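Putative bacteriocin (Brevibacillus laterosporus, PDB 4OZK) acts as a heat-stable, broad-spectrum leaderless bacteriocin of class IId, an antimicrobial peptide with a disulfide-stapled, defensin-like fold. Local coordinates at residues T14-H19 against N23-H28. Numbering follows the deposited sequence.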
loop_
_atom_site.group_PDB
_atom_site.type_symbol
_atom_site.label_atom_id
_atom_site.label_comp_id
_atom_site.label_asym_id
_atom_site.label_seq_id
_atom_site.Cartn_x
_atom_site.Cartn_y
_atom_site.Cartn_z
ATOM N N THR A 14 2.833 -3.043 -3.072
ATOM C CA THR A 14 3.073 -4.467 -3.210
ATOM C C THR A 14 2.205 -5.021 -4.341
ATOM O O THR A 14 1.315 -4.333 -4.873
ATOM C CB THR A 14 2.751 -5.209 -1.887
ATOM O OG1 THR A 14 1.333 -5.208 -1.661
ATOM C CG2 THR A 14 3.443 -4.513 -0.712
ATOM N N ASP A 15 2.466 -6.265 -4.713
ATOM C CA ASP A 15 1.651 -6.912 -5.722
ATOM C C ASP A 15 0.386 -7.537 -5.129
ATOM O O ASP A 15 0.349 -7.918 -3.951
ATOM C CB ASP A 15 2.476 -7.943 -6.486
ATOM C CG ASP A 15 3.432 -7.299 -7.465
ATOM O OD1 ASP A 15 3.183 -6.135 -7.867
ATOM O OD2 ASP A 15 4.428 -7.957 -7.832
ATOM N N TYR A 16 -0.657 -7.621 -5.949
ATOM C CA TYR A 16 -1.926 -8.196 -5.514
ATOM C C TYR A 16 -1.774 -9.641 -4.997
ATOM O O TYR A 16 -0.992 -10.433 -5.531
ATOM C CB TYR A 16 -2.946 -8.145 -6.657
ATOM C CG TYR A 16 -3.733 -6.852 -6.768
ATOM C CD1 TYR A 16 -4.579 -6.445 -5.738
ATOM C CD2 TYR A 16 -3.669 -6.061 -7.919
ATOM C CE1 TYR A 16 -5.331 -5.272 -5.830
ATOM C CE2 TYR A 16 -4.420 -4.881 -8.027
ATOM C CZ TYR A 16 -5.252 -4.501 -6.977
ATOM O OH TYR A 16 -6.008 -3.348 -7.061
ATOM N N GLN A 17 -2.511 -9.961 -3.938
ATOM C CA GLN A 17 -2.529 -11.304 -3.370
ATOM C C GLN A 17 -3.979 -11.668 -3.265
ATOM O O GLN A 17 -4.816 -10.788 -3.095
ATOM C CB GLN A 17 -1.961 -11.302 -1.946
ATOM C CG GLN A 17 -0.470 -11.545 -1.821
ATOM C CD GLN A 17 -0.040 -11.549 -0.368
ATOM O OE1 GLN A 17 -0.839 -11.857 0.516
ATOM N NE2 GLN A 17 1.214 -11.190 -0.109
ATOM N N CYS A 18 -4.296 -12.953 -3.340
ATOM C CA CYS A 18 -5.673 -13.366 -3.099
ATOM C C CYS A 18 -5.930 -13.500 -1.599
ATOM O O CYS A 18 -5.136 -14.115 -0.871
ATOM C CB CYS A 18 -5.991 -14.687 -3.812
ATOM S SG CYS A 18 -7.741 -15.168 -3.667
ATOM N N HIS A 19 -7.023 -12.904 -1.129
ATOM C CA HIS A 19 -7.474 -13.125 0.240
ATOM C C HIS A 19 -8.387 -14.360 0.291
ATOM O O HIS A 19 -9.471 -14.358 -0.293
ATOM C CB HIS A 19 -8.208 -11.890 0.775
ATOM C CG HIS A 19 -8.288 -11.850 2.264
ATOM N ND1 HIS A 19 -9.111 -12.689 2.986
ATOM C CD2 HIS A 19 -7.629 -11.095 3.172
ATOM C CE1 HIS A 19 -8.964 -12.441 4.277
ATOM N NE2 HIS A 19 -8.070 -11.477 4.417
ATOM N N ASN A 23 -12.160 -13.790 -0.651
ATOM C CA ASN A 23 -12.197 -14.204 -2.058
ATOM C C ASN A 23 -12.074 -12.996 -2.984
ATOM O O ASN A 23 -12.821 -12.847 -3.950
ATOM C CB ASN A 23 -13.451 -15.037 -2.365
ATOM C CG ASN A 23 -13.484 -16.342 -1.583
ATOM O OD1 ASN A 23 -12.537 -17.136 -1.638
ATOM N ND2 ASN A 23 -14.563 -16.561 -0.832
ATOM N N LYS A 24 -11.114 -12.137 -2.654
ATOM C CA LYS A 24 -10.883 -10.888 -3.364
ATOM C C LYS A 24 -9.412 -10.519 -3.206
ATOM O O LYS A 24 -8.803 -10.798 -2.164
ATOM C CB LYS A 24 -11.793 -9.797 -2.791
ATOM C CG LYS A 24 -11.581 -8.408 -3.348
ATOM C CD LYS A 24 -12.750 -7.503 -2.971
ATOM C CE LYS A 24 -13.999 -7.867 -3.763
ATOM N NZ LYS A 24 -15.257 -7.448 -3.080
ATOM N N MET A 25 -8.835 -9.913 -4.241
ATOM C CA MET A 25 -7.419 -9.567 -4.221
ATOM C C MET A 25 -7.156 -8.233 -3.532
ATOM O O MET A 25 -7.930 -7.277 -3.678
ATOM C CB MET A 25 -6.863 -9.502 -5.645
ATOM C CG MET A 25 -7.135 -10.728 -6.488
ATOM S SD MET A 25 -6.357 -10.513 -8.096
ATOM C CE MET A 25 -6.242 -8.723 -8.151
ATOM N N TYR A 26 -6.047 -8.161 -2.800
ATOM C CA TYR A 26 -5.648 -6.926 -2.129
ATOM C C TYR A 26 -4.158 -6.670 -2.324
ATOM O O TYR A 26 -3.370 -7.593 -2.585
ATOM C CB TYR A 26 -5.952 -7.009 -0.630
ATOM C CG TYR A 26 -5.091 -8.025 0.096
ATOM C CD1 TYR A 26 -3.902 -7.643 0.721
ATOM C CD2 TYR A 26 -5.468 -9.371 0.146
ATOM C CE1 TYR A 26 -3.106 -8.579 1.372
ATOM C CE2 TYR A 26 -4.688 -10.311 0.799
ATOM C CZ TYR A 26 -3.511 -9.911 1.410
ATOM O OH TYR A 26 -2.747 -10.853 2.057
ATOM N N ARG A 27 -3.767 -5.409 -2.205
ATOM C CA ARG A 27 -2.354 -5.071 -2.130
ATOM C C ARG A 27 -2.193 -3.883 -1.214
ATOM O O ARG A 27 -3.182 -3.226 -0.847
ATOM C CB ARG A 27 -1.767 -4.784 -3.516
ATOM C CG ARG A 27 -2.349 -3.573 -4.222
ATOM C CD ARG A 27 -1.772 -3.460 -5.623
ATOM N NE ARG A 27 -2.259 -2.262 -6.306
ATOM C CZ ARG A 27 -2.077 -2.004 -7.597
ATOM N NH1 ARG A 27 -1.418 -2.864 -8.362
ATOM N NH2 ARG A 27 -2.558 -0.885 -8.125
ATOM N N HIS A 28 -0.948 -3.604 -0.844
ATOM C CA HIS A 28 -0.649 -2.532 0.103
ATOM C C HIS A 28 -0.018 -1.344 -0.616
ATOM O O HIS A 28 0.966 -1.507 -1.343
ATOM C CB HIS A 28 0.309 -3.049 1.175
ATOM C CG HIS A 28 -0.290 -4.097 2.066
ATOM N ND1 HIS A 28 -1.642 -4.368 2.094
ATOM C CD2 HIS A 28 0.282 -4.929 2.971
ATOM C CE1 HIS A 28 -1.878 -5.325 2.978
ATOM N NE2 HIS A 28 -0.730 -5.682 3.522
HETATM O O HOH W 1 -0.250 -5.764 -8.605
#
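Gln17 and Tyr26 form a hydrogen-bonded antiparallel pair, Gln17 N to Tyr26 O and Tyr26 N to Gln17 O both spanning 2.9 Å, where strands 8-19 and 24-33 make a strongly twisted beta hairpin, the short axes at 127°. At Thr14 a side chain does backbone work: OG1, set between its own N and carbonyl carbon (chi1 70°), accepts an almost straight bond from His28 N at 2.9 Å, while Thr14 N reaches His28 O in the carbonyl plane. The Tyr16 ring is sandwiched. Arg27 CD makes a CH-pi contact over the centre of one face, 3.7 Å from the Tyr16 ring centroid, and the guanidinium beyond it stacks nearly parallel, its plane only 13° from the ring's. Met25 CE covers the opposite face, 3.4 Å from Tyr16 CG, its sulfur making an oblique Met-aromatic contact. A water at the guanidinium edge links Arg27 NH1 to Tyr16 N. Gln17 CB packs over the Tyr26 ring and Gln17 OE1 lies 2.7 Å from Tyr26 OH. Guanidinium-ring stacking thus holds this surface hairpin together, while the Arg27 NE salt bridge to Glu44 ties it to strand 38-48 and the Cys18-Cys49 disulfide staples it to the C-terminus.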